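Local coordinates for F5/8 type C domain protein (Bacteroides ovatus, PDB 4ZRX) that probably hydrolyses alpha-L-fucosides in a TIM-barrel domain, to which a C-terminal F5/8 type C domain that may bind sugars is joined, at residues V224-N229 / E286-I291; T489-K494 / A558-L563. One frame throughout, in Å; residues are numbered along the deposited sequence.

Contact 1 (V224-N229 / E286-I291); sequences VRWVGN and EVDVSI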
loop_
_atom_site.group_PDB
_atom_site.type_symbol
_atom_site.label_atom_id
_atom_site.label_comp_id
_atom_site.label_asym_id
_atom_site.label_seq_id
_atom_site.Cartn_x
_atom_site.Cartn_y
_atom_site.Cartn_z
ATOM N N VAL A 224 14.997 5.946 -5.814
ATOM C CA VAL A 224 13.620 5.464 -5.599
ATOM C C VAL A 224 12.835 6.539 -4.854
ATOM O O VAL A 224 13.302 7.070 -3.851
ATOM C CB VAL A 224 13.637 4.173 -4.804
ATOM C CG1 VAL A 224 12.248 3.708 -4.321
ATOM C CG2 VAL A 224 14.275 3.002 -5.567
ATOM N N ARG A 225 11.639 6.831 -5.372
ATOM C CA ARG A 225 10.794 7.920 -4.916
ATOM C C ARG A 225 9.644 7.339 -4.087
ATOM O O ARG A 225 8.947 6.420 -4.526
ATOM C CB ARG A 225 10.246 8.678 -6.141
ATOM C CG ARG A 225 9.083 9.598 -5.914
ATOM C CD ARG A 225 8.750 10.387 -7.131
ATOM N NE ARG A 225 8.403 9.557 -8.264
ATOM C CZ ARG A 225 7.189 9.176 -8.637
ATOM N NH1 ARG A 225 6.100 9.491 -7.940
ATOM N NH2 ARG A 225 7.072 8.436 -9.714
ATOM N N TRP A 226 9.384 7.963 -2.945
ATOM C CA TRP A 226 8.201 7.633 -2.187
ATOM C C TRP A 226 6.946 8.013 -2.978
ATOM O O TRP A 226 6.858 9.129 -3.426
ATOM C CB TRP A 226 8.201 8.445 -0.915
ATOM C CG TRP A 226 7.025 8.165 -0.008
ATOM C CD1 TRP A 226 6.563 6.964 0.333
ATOM C CD2 TRP A 226 6.259 9.122 0.737
ATOM N NE1 TRP A 226 5.487 7.072 1.187
ATOM C CE2 TRP A 226 5.292 8.405 1.468
ATOM C CE3 TRP A 226 6.247 10.524 0.794
ATOM C CZ2 TRP A 226 4.364 9.024 2.291
ATOM C CZ3 TRP A 226 5.318 11.159 1.649
ATOM C CH2 TRP A 226 4.392 10.386 2.391
ATOM N N VAL A 227 5.956 7.135 -3.040
ATOM C CA VAL A 227 4.772 7.382 -3.819
ATOM C C VAL A 227 4.027 8.617 -3.284
ATOM O O VAL A 227 3.252 9.170 -4.062
ATOM C CB VAL A 227 3.850 6.152 -3.908
ATOM C CG1 VAL A 227 3.192 5.849 -2.599
ATOM C CG2 VAL A 227 2.832 6.303 -5.043
ATOM N N GLY A 228 4.154 8.953 -1.977
ATOM C CA GLY A 228 3.526 10.180 -1.436
ATOM C C GLY A 228 2.427 9.925 -0.467
ATOM O O GLY A 228 1.821 10.861 0.042
ATOM N N ASN A 229 2.103 8.685 -0.199
ATOM C CA ASN A 229 1.141 8.261 0.857
ATOM C C ASN A 229 1.538 6.910 1.440
ATOM O O ASN A 229 2.337 6.193 0.802
ATOM C CB ASN A 229 -0.305 8.235 0.331
ATOM C CG ASN A 229 -0.559 7.090 -0.591
ATOM O OD1 ASN A 229 -0.919 6.019 -0.149
ATOM N ND2 ASN A 229 -0.414 7.305 -1.856
ATOM N N GLU A 286 7.690 3.978 -5.302
ATOM C CA GLU A 286 7.549 2.847 -4.451
ATOM C C GLU A 286 6.381 3.104 -3.515
ATOM O O GLU A 286 6.335 4.122 -2.798
ATOM C CB GLU A 286 8.842 2.658 -3.660
ATOM C CG GLU A 286 8.943 1.365 -2.861
ATOM C CD GLU A 286 10.213 1.379 -1.997
ATOM O OE1 GLU A 286 10.304 2.215 -1.068
ATOM O OE2 GLU A 286 11.140 0.595 -2.281
ATOM N N VAL A 287 5.436 2.163 -3.516
ATOM C CA VAL A 287 4.250 2.202 -2.668
ATOM C C VAL A 287 4.536 1.403 -1.401
ATOM O O VAL A 287 4.783 0.215 -1.489
ATOM C CB VAL A 287 3.048 1.625 -3.407
ATOM C CG1 VAL A 287 1.834 1.345 -2.439
ATOM C CG2 VAL A 287 2.651 2.510 -4.532
ATOM N N ASP A 288 4.561 2.068 -0.241
ATOM C CA ASP A 288 4.806 1.417 1.020
ATOM C C ASP A 288 3.514 1.373 1.832
ATOM O O ASP A 288 2.807 2.381 1.939
ATOM C CB ASP A 288 5.969 2.022 1.824
ATOM C CG ASP A 288 5.777 3.463 2.240
ATOM O OD1 ASP A 288 5.143 4.260 1.524
ATOM O OD2 ASP A 288 6.326 3.825 3.329
ATOM N N VAL A 289 3.187 0.224 2.401
ATOM C CA VAL A 289 1.969 0.112 3.174
ATOM C C VAL A 289 2.110 -1.004 4.131
ATOM O O VAL A 289 2.830 -1.974 3.847
ATOM C CB VAL A 289 0.735 -0.042 2.222
ATOM C CG1 VAL A 289 0.846 -1.296 1.385
ATOM C CG2 VAL A 289 -0.569 -0.005 2.962
ATOM N N SER A 290 1.409 -0.926 5.248
ATOM C CA SER A 290 1.443 -2.034 6.189
ATOM C C SER A 290 0.273 -2.999 6.049
ATOM O O SER A 290 -0.804 -2.632 5.629
ATOM C CB SER A 290 1.508 -1.469 7.623
ATOM O OG SER A 290 1.625 -2.490 8.600
ATOM N N ILE A 291 0.532 -4.250 6.334
ATOM C CA ILE A 291 -0.531 -5.279 6.444
ATOM C C ILE A 291 -1.503 -5.041 7.578
ATOM O O ILE A 291 -2.625 -5.633 7.581
ATOM C CB ILE A 291 0.049 -6.704 6.464
ATOM C CG1 ILE A 291 -0.949 -7.671 5.846
ATOM C CG2 ILE A 291 0.499 -7.091 7.882
ATOM C CD1 ILE A 291 -0.417 -9.144 5.748
HETATM O O HOH W 1 1.436 3.735 0.010
#
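Two backbone hydrogen bonds join the short strand 225-226 to the long strand 279-290 in parallel, E286 N giving to R225 O (2.9 Å) and V227 N to E286 O (3.0 Å), with W226 and E286 as the bridged pair. This is a short parallel strand pair in the barrel sheet of the fucosidase domain, consistent with its TIM-barrel family. V224 packs on E286, its CG1 lying 3.6 Å from E286 CB; the E286 chain runs on extended, and its OE1 accepts from the indole of W183. Beyond the bridge, the methyl groups V227 CG2 and V287 CG2 meet at 3.8 Å. W226 has CG anti to the backbone N (chi1 -178°), and the indole reaches along the neighbouring strand to D288. One face of that ring lies against the backbone N atoms of G228 and N229. A water lies 2.7 Å from both N229 O and D288 O and bridges the two segments past the last direct backbone bond. At the ring edge, W226 NE1 donates in its own plane to D288 OD1 (2.9 Å) in a bent bond, on the syn side but 22° out of the plane of a carboxylate turned 81° from the indole.

Contact 2 (T489-K494 / A558-L563); sequences TIDLGK and ARFIKL. With EDO (1,2-ethanediol), chain E.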
loop_
_atom_site.group_PDB
_atom_site.type_symbol
_atom_site.label_atom_id
_atom_site.label_comp_id
_atom_site.label_asym_id
_atom_site.label_seq_id
_atom_site.Cartn_x
_atom_site.Cartn_y
_atom_site.Cartn_z
ATOM N N THR A 489 -38.096 -3.151 6.845
ATOM C CA THR A 489 -38.625 -4.409 7.324
ATOM C C THR A 489 -37.722 -5.546 6.869
ATOM O O THR A 489 -37.347 -5.639 5.679
ATOM C CB THR A 489 -40.110 -4.596 6.806
ATOM O OG1 THR A 489 -40.908 -3.432 7.094
ATOM C CG2 THR A 489 -40.778 -5.824 7.420
ATOM N N ILE A 490 -37.371 -6.408 7.808
ATOM C CA ILE A 490 -36.302 -7.376 7.621
ATOM C C ILE A 490 -36.742 -8.758 8.120
ATOM O O ILE A 490 -37.223 -8.901 9.232
ATOM C CB ILE A 490 -35.011 -6.968 8.401
ATOM C CG1 ILE A 490 -34.463 -5.616 7.922
ATOM C CG2 ILE A 490 -33.935 -8.069 8.298
ATOM C CD1 ILE A 490 -33.491 -4.947 8.934
ATOM N N ASP A 491 -36.561 -9.755 7.264
ATOM C CA ASP A 491 -36.701 -11.147 7.613
ATOM C C ASP A 491 -35.320 -11.605 8.066
ATOM O O ASP A 491 -34.386 -11.643 7.253
ATOM C CB ASP A 491 -37.178 -11.918 6.353
ATOM C CG ASP A 491 -37.259 -13.419 6.553
ATOM O OD1 ASP A 491 -36.776 -13.950 7.572
ATOM O OD2 ASP A 491 -37.809 -14.103 5.657
ATOM N N LEU A 492 -35.184 -11.972 9.325
ATOM C CA LEU A 492 -33.868 -12.373 9.847
ATOM C C LEU A 492 -33.402 -13.765 9.411
ATOM O O LEU A 492 -32.247 -14.115 9.650
ATOM C CB LEU A 492 -33.864 -12.289 11.375
ATOM C CG LEU A 492 -34.140 -10.891 11.959
ATOM C CD1 LEU A 492 -34.303 -10.989 13.480
ATOM C CD2 LEU A 492 -33.061 -9.909 11.597
ATOM N N GLY A 493 -34.303 -14.569 8.828
ATOM C CA GLY A 493 -33.919 -15.824 8.171
ATOM C C GLY A 493 -34.230 -17.056 9.001
ATOM O O GLY A 493 -34.297 -18.159 8.452
ATOM N N LYS A 494 -34.384 -16.885 10.320
ATOM C CA LYS A 494 -34.928 -17.934 11.195
ATOM C C LYS A 494 -35.541 -17.283 12.422
ATOM O O LYS A 494 -35.339 -16.088 12.664
ATOM C CB LYS A 494 -33.845 -18.939 11.627
ATOM C CG LYS A 494 -32.569 -18.285 12.224
ATOM C CD LYS A 494 -31.639 -19.326 12.841
ATOM C CE LYS A 494 -30.691 -18.673 13.817
ATOM N NZ LYS A 494 -29.400 -19.374 13.932
ATOM N N ALA A 558 -38.673 -13.394 17.587
ATOM C CA ALA A 558 -38.870 -12.741 16.308
ATOM C C ALA A 558 -38.310 -13.535 15.118
ATOM O O ALA A 558 -37.323 -14.272 15.236
ATOM C CB ALA A 558 -38.279 -11.329 16.327
ATOM N N ARG A 559 -39.011 -13.401 14.000
ATOM C CA ARG A 559 -38.556 -13.860 12.688
ATOM C C ARG A 559 -38.325 -12.647 11.809
ATOM O O ARG A 559 -37.335 -12.605 11.064
ATOM C CB ARG A 559 -39.589 -14.796 12.057
ATOM C CG ARG A 559 -39.386 -15.159 10.565
ATOM C CD ARG A 559 -38.109 -15.901 10.353
ATOM N NE ARG A 559 -37.780 -16.023 8.932
ATOM C CZ ARG A 559 -37.786 -17.154 8.232
ATOM N NH1 ARG A 559 -38.093 -18.331 8.786
ATOM N NH2 ARG A 559 -37.444 -17.108 6.949
ATOM N N PHE A 560 -39.260 -11.691 11.866
ATOM C CA PHE A 560 -39.196 -10.446 11.112
ATOM C C PHE A 560 -39.075 -9.304 12.103
ATOM O O PHE A 560 -39.596 -9.392 13.201
ATOM C CB PHE A 560 -40.457 -10.221 10.254
ATOM C CG PHE A 560 -40.704 -11.300 9.203
ATOM C CD1 PHE A 560 -41.318 -12.509 9.556
ATOM C CD2 PHE A 560 -40.395 -11.077 7.857
ATOM C CE1 PHE A 560 -41.569 -13.518 8.582
ATOM C CE2 PHE A 560 -40.660 -12.074 6.875
ATOM C CZ PHE A 560 -41.245 -13.293 7.248
ATOM N N ILE A 561 -38.376 -8.235 11.718
ATOM C CA ILE A 561 -38.334 -7.020 12.525
ATOM C C ILE A 561 -38.673 -5.870 11.629
ATOM O O ILE A 561 -38.505 -5.951 10.421
ATOM C CB ILE A 561 -36.977 -6.779 13.228
ATOM C CG1 ILE A 561 -35.832 -6.598 12.200
ATOM C CG2 ILE A 561 -36.677 -7.949 14.156
ATOM C CD1 ILE A 561 -34.451 -6.398 12.877
ATOM N N LYS A 562 -39.115 -4.788 12.229
ATOM C CA LYS A 562 -39.510 -3.583 11.507
ATOM C C LYS A 562 -39.192 -2.363 12.347
ATOM O O LYS A 562 -39.522 -2.322 13.536
ATOM C CB LYS A 562 -41.024 -3.611 11.166
ATOM C CG LYS A 562 -41.567 -2.317 10.555
ATOM C CD LYS A 562 -43.008 -2.443 10.050
ATOM C CE LYS A 562 -43.964 -2.614 11.195
ATOM N NZ LYS A 562 -45.386 -2.576 10.782
ATOM N N LEU A 563 -38.573 -1.358 11.739
ATOM C CA LEU A 563 -38.316 -0.081 12.412
ATOM C C LEU A 563 -39.059 1.018 11.685
ATOM O O LEU A 563 -38.778 1.244 10.501
ATOM C CB LEU A 563 -36.803 0.243 12.462
ATOM C CG LEU A 563 -36.411 1.490 13.273
ATOM C CD1 LEU A 563 -36.514 1.252 14.793
ATOM C CD2 LEU A 563 -35.005 2.007 12.931
HETATM C C1 EDO E . -37.466 4.042 8.682
HETATM O O1 EDO E . -37.556 2.625 8.506
HETATM C C2 EDO E . -38.717 4.757 8.179
HETATM O O2 EDO E . -39.843 4.316 8.941
#
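T489 opens the pairing opposite K562, and the two side chains run alongside each other on one face of the sheet before the lysine end departs toward cation-pi contacts with F521 and W529; T489 OG1 is 3.7 Å from K562 CG and hydrogen-bonds to P487 O. At I490 the antiparallel strands exchange two hydrogen bonds with I561, I490 N to I561 O (2.9 Å) and I561 N to I490 O (2.8 Å), and on the other face of the sheet I490 CB packs on I561 CG1. D491 CB rests 3.5 Å from F560 CE2, and chi1 near 175° swings the carboxylate opposite its own amide N, out to R559, which grips it side-on. R559 NE gives a nearly straight bond to D491 OD1 (2.7 Å, 167°), on the syn side but 30° out of the carboxylate plane, and NH2 reaches the syn lone pair of D491 OD2 at 3.3 Å. L492 N donates to R559 O (2.8 Å), and its CD1 methyl meets I561 CG2 at 3.9 Å. G493 N closes an Asx turn on D491 OD1, coming from the opposite face of the carboxylate to R559 NE, so two donors fix that oxygen; G493 O lies over the centre of the guanidinium. K494 passes its backbone carbonyl along R559 CD. R559 and F560 together face S523 in a classic beta bulge, where the chain turns a corner between sheets of the F5/8 type C beta-sandwich.

Overall arrangement
The chain completes contact 1 before it begins contact 2, and the two sit in different domains, with centres 46 Å apart and nearest atoms about 31 Å apart. Contact 1 is buried near the middle of the chain, in the mixed sheet of the fucosidase domain, where strand 279-290 also pairs with strand 324-328. Contact 2 lies about 40 Å from the centre of the chain, in the five-stranded antiparallel sheet that places 488-492 beside 560-566. Between them along the sequence come two four-stranded antiparallel sheets, built from strands of 368-458. The two contacts share no strand or sheet, consistent with a probable catalytic barrel and a separately folded C-terminal module.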